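Local coordinates for protein 2-hydroxyisobutyryl-CoA synthetase (Aquincola tertiaricarbonis, PDB 6HE0) that belongs to the ANL superfamily of AMP-binding enzymes and binds coenzyme A and a nucleotide ligand, at residues F374-E379 / A409-L414; I404-A409 / D472-F477; G220-A225 / S250-A255. All blocks are in the same frame, centred on the assembly; numbering follows the deposited sequence.

Interaction 1: residues F374-E379 / A409-L414. With COA (coenzyme A), chain D.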
# COMPACT_ATOMS: atom_id res chain seq x y z
N PHE A 374 -0.91 24.81 -4.79
CA PHE A 374 -0.02 24.64 -3.65
C PHE A 374 -0.15 23.21 -3.16
O PHE A 374 -1.11 22.54 -3.47
CB PHE A 374 -0.34 25.64 -2.52
CG PHE A 374 -1.76 25.59 -2.00
CD1 PHE A 374 -2.10 24.74 -0.94
CD2 PHE A 374 -2.75 26.41 -2.54
CE1 PHE A 374 -3.40 24.74 -0.42
CE2 PHE A 374 -4.04 26.38 -2.04
CZ PHE A 374 -4.36 25.56 -0.97
N THR A 375 0.83 22.77 -2.38
CA THR A 375 0.88 21.43 -1.82
C THR A 375 0.59 21.43 -0.30
O THR A 375 1.01 22.35 0.42
CB THR A 375 2.20 20.77 -2.22
OG1 THR A 375 2.34 20.90 -3.64
CG2 THR A 375 2.22 19.31 -1.93
N ILE A 376 -0.20 20.41 0.17
CA ILE A 376 -0.56 20.17 1.58
C ILE A 376 -0.22 18.73 1.87
O ILE A 376 -0.84 17.82 1.32
CB ILE A 376 -2.05 20.49 1.91
CG1 ILE A 376 -2.36 22.00 1.69
CG2 ILE A 376 -2.47 19.98 3.32
CD1 ILE A 376 -1.64 23.05 2.63
N ARG A 377 0.82 18.52 2.67
CA ARG A 377 1.28 17.20 3.05
C ARG A 377 1.48 16.27 1.83
O ARG A 377 1.05 15.12 1.85
CB ARG A 377 0.36 16.58 4.14
CG ARG A 377 0.09 17.55 5.29
CD ARG A 377 -0.56 16.89 6.49
NE ARG A 377 -1.95 16.53 6.19
CZ ARG A 377 -3.00 17.33 6.35
NH1 ARG A 377 -2.84 18.58 6.79
NH2 ARG A 377 -4.22 16.90 6.06
N GLY A 378 2.15 16.80 0.80
CA GLY A 378 2.47 16.07 -0.43
C GLY A 378 1.34 15.98 -1.44
O GLY A 378 1.49 15.31 -2.47
N GLU A 379 0.18 16.62 -1.14
CA GLU A 379 -1.01 16.57 -1.99
C GLU A 379 -1.23 17.91 -2.67
O GLU A 379 -1.19 18.96 -2.01
CB GLU A 379 -2.26 16.19 -1.15
CG GLU A 379 -3.59 16.13 -1.90
CD GLU A 379 -3.68 15.10 -3.02
OE1 GLU A 379 -3.04 14.03 -2.90
OE2 GLU A 379 -4.37 15.39 -4.03
N ALA A 409 5.14 20.06 12.59
CA ALA A 409 5.98 19.48 11.53
C ALA A 409 5.35 19.41 10.12
O ALA A 409 6.06 19.28 9.12
CB ALA A 409 6.46 18.12 11.96
N MET A 410 4.03 19.43 10.02
CA MET A 410 3.40 19.29 8.71
C MET A 410 2.38 20.34 8.45
O MET A 410 1.93 21.01 9.39
CB MET A 410 2.84 17.88 8.49
CG MET A 410 3.92 16.81 8.53
SD MET A 410 3.29 15.17 8.23
CE MET A 410 3.22 15.18 6.47
N ASP A 411 2.03 20.52 7.15
CA ASP A 411 1.08 21.55 6.75
C ASP A 411 -0.27 21.35 7.35
O ASP A 411 -0.70 20.21 7.61
CB ASP A 411 0.89 21.60 5.22
CG ASP A 411 2.15 21.61 4.42
OD1 ASP A 411 2.95 22.53 4.61
OD2 ASP A 411 2.31 20.73 3.56
N GLU A 412 -0.95 22.48 7.54
CA GLU A 412 -2.34 22.58 7.94
C GLU A 412 -3.00 23.51 6.95
O GLU A 412 -2.46 24.58 6.61
CB GLU A 412 -2.52 23.03 9.40
CG GLU A 412 -2.35 21.88 10.40
CD GLU A 412 -3.35 20.71 10.35
OE1 GLU A 412 -2.97 19.59 10.75
OE2 GLU A 412 -4.50 20.92 9.92
N LEU A 413 -4.12 23.06 6.43
CA LEU A 413 -4.93 23.81 5.50
C LEU A 413 -6.12 24.32 6.30
O LEU A 413 -6.93 23.51 6.75
CB LEU A 413 -5.46 22.87 4.40
CG LEU A 413 -5.71 23.45 2.99
CD1 LEU A 413 -6.60 22.53 2.19
CD2 LEU A 413 -6.27 24.86 3.02
N LEU A 414 -6.24 25.65 6.45
CA LEU A 414 -7.35 26.28 7.14
C LEU A 414 -8.29 26.97 6.14
O LEU A 414 -7.81 27.73 5.31
CB LEU A 414 -6.85 27.27 8.21
CG LEU A 414 -7.96 28.14 8.92
CD1 LEU A 414 -8.91 27.29 9.73
CD2 LEU A 414 -7.36 29.23 9.76
N1A COA D . 2.97 11.00 4.66
C2A COA D . 2.85 10.16 5.69
N3A COA D . 2.02 10.22 6.73
C4A COA D . 1.26 11.32 6.68
C5A COA D . 1.28 12.29 5.69
C6A COA D . 2.19 12.10 4.62
N6A COA D . 2.28 12.90 3.57
N7A COA D . 0.38 13.30 5.98
C8A COA D . -0.14 12.94 7.13
N9A COA D . 0.34 11.75 7.61
C1B COA D . -0.06 11.06 8.84
C2B COA D . -0.17 11.99 10.04
O2B COA D . 1.13 12.28 10.56
C3B COA D . -1.17 11.23 10.92
O3B COA D . -0.57 10.15 11.66
P3B COA D . -0.07 10.27 13.15
O7A COA D . -0.17 8.96 13.76
O8A COA D . 1.33 10.76 13.00
O9A COA D . -0.86 11.36 13.85
C4B COA D . -2.10 10.56 9.90
O4B COA D . -1.35 10.49 8.67
C5B COA D . -3.41 11.28 9.68
O5B COA D . -3.08 12.66 9.40
P1A COA D . -4.12 13.72 8.80
O1A COA D . -3.53 15.07 8.66
O2A COA D . -5.39 13.79 9.58
O3A COA D . -4.50 13.01 7.43
P2A COA D . -4.57 13.34 5.87
O4A COA D . -5.85 14.03 5.64
O5A COA D . -3.38 14.21 5.50
O6A COA D . -4.40 11.93 5.16
CBP COA D . -2.59 10.82 3.97
CCP COA D . -3.13 11.27 5.33
CDP COA D . -1.19 10.22 4.10
CEP COA D . -3.55 9.75 3.42
CAP COA D . -2.57 12.07 3.04
OAP COA D . -1.80 13.15 3.55
C9P COA D . -2.18 11.77 1.59
O9P COA D . -2.90 11.09 0.88
N8P COA D . -1.04 12.29 1.14
C7P COA D . -0.59 11.98 -0.21
C6P COA D . 0.51 12.86 -0.65
C5P COA D . 1.83 12.15 -0.65
O5P COA D . 2.30 11.67 0.38
N4P COA D . 2.46 12.14 -1.83
C3P COA D . 3.91 12.08 -1.96
C2P COA D . 4.46 10.68 -2.09
S1P COA D . 5.91 10.75 -1.01
O HOH W 1 -4.97 20.43 7.22

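Interaction 2: residues I404-A409 / D472-F477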
# COMPACT_ATOMS: atom_id res chain seq x y z
N ILE A 404 -2.68 28.66 4.75
CA ILE A 404 -1.74 27.54 4.82
C ILE A 404 -0.69 27.86 5.87
O ILE A 404 0.04 28.84 5.72
CB ILE A 404 -1.01 27.28 3.45
CG1 ILE A 404 -2.00 27.12 2.26
CG2 ILE A 404 -0.09 26.10 3.59
CD1 ILE A 404 -1.41 27.59 0.97
N THR A 405 -0.53 26.98 6.87
CA THR A 405 0.46 27.12 7.92
C THR A 405 1.24 25.82 8.08
O THR A 405 0.82 24.76 7.63
CB THR A 405 -0.23 27.47 9.28
OG1 THR A 405 -1.25 26.50 9.54
CG2 THR A 405 -0.80 28.87 9.33
N ARG A 406 2.37 25.90 8.75
CA ARG A 406 3.16 24.75 9.13
C ARG A 406 3.73 25.08 10.52
O ARG A 406 4.94 25.21 10.71
CB ARG A 406 4.24 24.40 8.10
CG ARG A 406 4.91 23.05 8.41
CD ARG A 406 6.02 22.73 7.44
NE ARG A 406 5.51 22.36 6.12
CZ ARG A 406 6.27 21.92 5.12
NH1 ARG A 406 7.58 21.78 5.29
NH2 ARG A 406 5.73 21.61 3.95
N GLU A 407 2.82 25.26 11.48
CA GLU A 407 3.11 25.57 12.86
C GLU A 407 3.77 24.37 13.53
O GLU A 407 4.66 24.54 14.34
CB GLU A 407 1.83 26.04 13.58
CG GLU A 407 2.10 26.61 14.97
CD GLU A 407 0.87 26.95 15.79
OE1 GLU A 407 -0.07 26.11 15.84
OE2 GLU A 407 0.87 28.03 16.42
N SER A 408 3.33 23.15 13.19
CA SER A 408 3.99 21.94 13.70
C SER A 408 4.79 21.33 12.54
O SER A 408 5.08 22.04 11.60
CB SER A 408 3.01 20.97 14.35
OG SER A 408 1.86 20.81 13.52
N ALA A 409 5.14 20.06 12.59
CA ALA A 409 5.98 19.48 11.53
C ALA A 409 5.35 19.41 10.12
O ALA A 409 6.06 19.28 9.12
CB ALA A 409 6.46 18.12 11.96
N ASP A 472 -0.15 31.93 1.96
CA ASP A 472 0.82 30.87 2.30
C ASP A 472 1.69 31.40 3.45
O ASP A 472 2.61 32.20 3.23
CB ASP A 472 1.65 30.43 1.08
CG ASP A 472 2.47 29.15 1.28
OD1 ASP A 472 2.94 28.92 2.42
OD2 ASP A 472 2.68 28.41 0.28
N ASP A 473 1.35 31.02 4.69
CA ASP A 473 2.01 31.52 5.92
C ASP A 473 3.08 30.55 6.46
O ASP A 473 3.26 30.43 7.69
CB ASP A 473 0.92 31.79 6.98
CG ASP A 473 1.31 32.83 7.99
OD1 ASP A 473 1.63 32.44 9.14
OD2 ASP A 473 1.29 34.03 7.65
N ARG A 474 3.76 29.82 5.56
CA ARG A 474 4.78 28.83 5.91
C ARG A 474 6.14 29.51 5.88
O ARG A 474 6.66 29.84 4.79
CB ARG A 474 4.72 27.60 4.97
CG ARG A 474 3.44 26.77 5.19
CD ARG A 474 3.39 25.57 4.28
NE ARG A 474 3.11 25.99 2.91
CZ ARG A 474 2.83 25.17 1.90
NH1 ARG A 474 2.58 25.66 0.70
NH2 ARG A 474 2.78 23.86 2.10
N GLU A 475 6.71 29.72 7.08
CA GLU A 475 8.00 30.38 7.24
C GLU A 475 9.07 29.74 6.41
O GLU A 475 9.93 30.42 5.84
CB GLU A 475 8.42 30.39 8.70
CG GLU A 475 9.85 30.86 8.90
CD GLU A 475 10.18 32.26 8.41
OE1 GLU A 475 11.37 32.51 8.13
OE2 GLU A 475 9.25 33.10 8.30
N VAL A 476 9.02 28.43 6.32
CA VAL A 476 10.03 27.69 5.61
C VAL A 476 10.05 28.02 4.08
O VAL A 476 11.10 27.86 3.45
CB VAL A 476 9.87 26.21 5.98
CG1 VAL A 476 8.96 25.44 5.04
CG2 VAL A 476 11.20 25.55 6.19
N PHE A 477 8.95 28.57 3.51
CA PHE A 477 8.97 28.91 2.08
C PHE A 477 8.91 30.41 1.78
O PHE A 477 9.00 30.80 0.61
CB PHE A 477 7.86 28.16 1.33
CG PHE A 477 7.91 26.66 1.51
CD1 PHE A 477 9.11 25.96 1.34
CD2 PHE A 477 6.75 25.93 1.78
CE1 PHE A 477 9.16 24.57 1.53
CE2 PHE A 477 6.80 24.54 1.92
CZ PHE A 477 8.01 23.87 1.83
O HOH W 2 3.24 28.45 9.69

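Interaction 3: residues G220-A225 / S250-A255. With 8LE ([[(2~{R},3~{S},4~{R},5~{R})-5-(6-aminopurin-9-yl)-3,4-bis(oxidanyl)oxolan-2-yl]methoxy-oxidanyl-phosphoryl] 2-methyl-2-oxidanyl-propanoate), chain B.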
# COMPACT_ATOMS: atom_id res chain seq x y z
N GLY A 220 9.73 9.06 1.71
CA GLY A 220 8.46 9.70 2.06
C GLY A 220 8.42 11.15 1.60
O GLY A 220 9.13 11.51 0.66
N THR A 221 7.63 12.00 2.30
CA THR A 221 7.65 13.46 2.10
C THR A 221 8.67 14.03 3.08
O THR A 221 8.87 13.44 4.16
CB THR A 221 6.26 14.18 2.24
OG1 THR A 221 5.75 14.09 3.57
CG2 THR A 221 5.24 13.71 1.24
N PRO A 222 9.33 15.18 2.77
CA PRO A 222 10.33 15.72 3.72
C PRO A 222 9.72 16.10 5.07
O PRO A 222 10.31 15.82 6.10
CB PRO A 222 10.92 16.93 2.97
CG PRO A 222 10.59 16.69 1.54
CD PRO A 222 9.27 15.99 1.53
N SER A 223 8.51 16.71 5.08
CA SER A 223 7.86 17.12 6.32
C SER A 223 7.48 15.91 7.18
O SER A 223 7.59 15.99 8.40
CB SER A 223 6.66 18.02 6.03
OG SER A 223 5.72 17.39 5.17
N TYR A 224 7.10 14.78 6.56
CA TYR A 224 6.82 13.55 7.31
C TYR A 224 8.04 13.04 8.07
O TYR A 224 7.92 12.65 9.24
CB TYR A 224 6.19 12.45 6.43
CG TYR A 224 5.72 11.27 7.25
CD1 TYR A 224 4.77 11.44 8.27
CD2 TYR A 224 6.26 10.00 7.07
CE1 TYR A 224 4.33 10.36 9.03
CE2 TYR A 224 5.82 8.91 7.82
CZ TYR A 224 4.83 9.09 8.79
OH TYR A 224 4.43 8.04 9.57
N ALA A 225 9.22 13.13 7.45
CA ALA A 225 10.47 12.75 8.10
C ALA A 225 10.74 13.67 9.27
O ALA A 225 11.29 13.20 10.27
CB ALA A 225 11.63 12.83 7.11
N SER A 250 9.94 12.90 -2.29
CA SER A 250 9.19 13.52 -3.38
C SER A 250 7.83 14.02 -2.83
O SER A 250 7.53 13.86 -1.64
CB SER A 250 9.03 12.56 -4.56
OG SER A 250 7.97 11.65 -4.34
N GLY A 251 7.03 14.63 -3.70
CA GLY A 251 5.67 15.06 -3.36
C GLY A 251 5.52 16.53 -3.05
O GLY A 251 4.42 17.08 -3.16
N GLU A 252 6.59 17.17 -2.59
CA GLU A 252 6.49 18.57 -2.19
C GLU A 252 7.87 19.19 -2.13
O GLU A 252 8.85 18.44 -2.03
CB GLU A 252 5.81 18.62 -0.79
CG GLU A 252 6.60 17.94 0.33
CD GLU A 252 6.05 18.03 1.75
OE1 GLU A 252 4.83 18.27 1.91
OE2 GLU A 252 6.82 17.79 2.70
N PRO A 253 8.00 20.55 -2.09
CA PRO A 253 9.33 21.13 -1.92
C PRO A 253 9.81 20.87 -0.51
O PRO A 253 8.99 20.70 0.40
CB PRO A 253 9.10 22.63 -2.16
CG PRO A 253 7.68 22.84 -1.87
CD PRO A 253 6.97 21.60 -2.26
N GLY A 254 11.12 20.79 -0.34
CA GLY A 254 11.72 20.56 0.97
C GLY A 254 13.09 19.95 0.92
O GLY A 254 13.98 20.41 1.62
N ALA A 255 13.29 18.89 0.12
CA ALA A 255 14.58 18.19 0.09
C ALA A 255 15.74 19.03 -0.52
O ALA A 255 16.89 18.70 -0.27
CB ALA A 255 14.44 16.83 -0.59
C2 8LE B . 9.13 20.30 -5.37
CAA 8LE B . 4.93 11.54 -7.80
CAZ 8LE B . 5.20 12.82 -6.99
CAB 8LE B . 6.39 13.56 -7.59
OAF 8LE B . 5.52 12.46 -5.64
CAS 8LE B . 3.94 13.68 -7.04
OAD 8LE B . 3.56 14.32 -6.08
OAQ 8LE B . 3.14 13.72 -8.25
PBC 8LE B . 1.90 14.71 -8.48
OAI 8LE B . 1.53 14.66 -9.95
OAE 8LE B . 0.70 14.36 -7.65
O5' 8LE B . 2.32 16.20 -8.07
C5' 8LE B . 3.41 16.84 -8.71
C4' 8LE B . 3.48 18.25 -8.18
O4' 8LE B . 3.85 18.27 -6.79
C3' 8LE B . 4.56 18.99 -8.93
O3' 8LE B . 3.94 19.78 -9.94
C2' 8LE B . 5.25 19.84 -7.87
O2' 8LE B . 4.60 21.10 -7.73
C1' 8LE B . 5.01 19.10 -6.57
N9 8LE B . 6.23 18.29 -6.28
C8 8LE B . 6.34 16.96 -6.39
N7 8LE B . 7.60 16.60 -6.05
C5 8LE B . 8.28 17.73 -5.79
C4 8LE B . 7.42 18.80 -5.93
N3 8LE B . 7.85 20.07 -5.70
N1 8LE B . 9.98 19.27 -5.18
C6 8LE B . 9.60 17.99 -5.40
N6 8LE B . 10.48 16.99 -5.23

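Interaction 1: residues F374-E379 / A409-L414
Ile376 and Asp411 are the nearest residues of the two backbones, CA to CA 5.6 Å, where strand 374-376 passes strand 412-414 at 115° and 8.2 Å between axes. A type I' turn from Ile376 to Glu379 ends the first strand. The amide N of Arg377 is held by Asp411 OD2 at 2.8 Å through the anti lone pair, almost straight at 174°. The side chains of Ile376 and Leu413 cross at about a right angle, Ile376 CG1 meeting Leu413 CG at 3.9 Å.

The side chain of Arg377, bent at chi3 (-71°), runs over Asp411, so that NH1 reaches Asp411 O at 2.8 Å; the oxygen lies in the guanidinium plane, but the nitrogen stands above the carbonyl plane. A water joins NH1 to Glu412 OE2 and Leu413 N, Glu412 OE1 being salt-bridged to Arg449. NE and NH2 both donate to O5A of the coenzyme A diphosphate, NE at 2.8 Å, while O1A lies over one guanidinium face and Ile376 CG2 over the other. Met410 CE sits 3.4 Å from N7A of the adenine.

Gripped along its edge and covered on two faces, the guanidinium is fixed in rotation, and its charge would offset that of the diphosphate.

Interaction 2: residues I404-A409 / D472-F477
The guanidinium of Arg474 lies between Ile404 and Phe477: CG2 of Ile404 sits over one face, 3.3 Å from Arg474 NE, and Phe477 CD2 lies over the opposite face, both displaced toward the rim. At its edge the carboxylate of Asp472 is gripped side-on, NE giving a nearly straight bond to OD1 and NH1 one of 2.8 Å to OD2. Both oxygens are in or close to the guanidinium plane, whereas the nitrogens stand out of the carboxylate plane, so the two flat groups are not coplanar. The third nitrogen, NH2, turns to Asp411 and to Thr375 O. The Phe477 ring has Val476 CG1 over the centre of one face.

Arg406 comes to this ring from the other segment. Its NH2 is 3.7 Å from Phe477 CE2, with the ring carbon over a guanidinium face and the two planes 80° apart. Arg406 CB packs on Arg474 CG; beyond it CG points away from the backbone N (chi1 -171°), and the chain, extended as far as its bend at chi3, carries the guanidinium on to Phe477.

In the fold, strand 470-472 is an outermost strand of the mixed sheet in the C-terminal domain and runs parallel to strand 399-405, with Ile404 bridging Asp472. Asp473 N continues the pairing with a 2.7 Å bond to Ile404 O, and a water then links Arg406 N to Asp473 O as the strands part. Arg406 and Arg474, their NH2 atoms 4.1 Å apart, converge on Asp411 OD1, which is salt-bridged to Arg406 NE and Arg474 NH2.

Interaction 3: residues G220-A225 / S250-A255
Thr221 and Ser250 approach to 5.7 Å between CA atoms, as do Pro222 and Gly254, where the start of helix 222-234 lies beside the loop that follows strand 246-249; a weak bond from Ser250 N to Gly220 O links the two backbones at the C-terminal ends of their strands.

Glu252 carries the polar part of the contact. Its CG lies between the backbone N and the carbonyl carbon (chi1 63°), and from there the chain runs out extended to the first turn of the helix. OE2 accepts twice from one residue: Ser223 OG donates at 2.7 Å to the syn lone pair, and Ser223 N donates at 3.1 Å, nearly in line with the C-O bond. On the way the glutamate slides past Pro222 in the opposite direction, CG lying 3.5 Å from Pro222 CD. Thr221 crosses it at about a right angle and is itself the N-cap residue, OG1 taking a weak bond from Tyr224 N.

Pro222 fills the apolar side, its CG 4.4 Å from Ala255 CB and also against Gly254 CA and the backbone N of Ala255. On the far side of the loop, Ser250 OG is hydrogen-bonded to OAF of the bound ligand 8LE at 2.9 Å and to Tyr219 OH, while Gly251 N comes within 3.1 Å of N7 of the ligand's adenine.

The loop thus touches the ligand with its backbone, Ser250 and the Pro253 ring, and the helix start with Glu252. One carboxylate oxygen satisfies a first-turn amide and a buried hydroxyl together, and its negative charge at the helix N terminus would probably be stabilised by the helix dipole.

In the fold
From the N terminus, interaction 3 closes first, joining the segments at the C-terminal ends of strands 217-220 and 246-249, neighbours in the parallel sheet of the N-terminal part. Interactions 1 and 2 come later and cross, their segments alternating along the chain: 374-379, 404-409, 409-414, 472-477. They share Ala409, in the connection between the adjacent strands 399-405 and 412-419, and so tie the hairpin of 374-381 and the last edge strand to one mixed sheet. Across the junction with the N-terminal part, Phe477 packs on Pro253, Thr375 on Gly251 and Ala409 on Ser223, bringing the three contacts together at the junction, interactions 1 and 3 against the bound ligands.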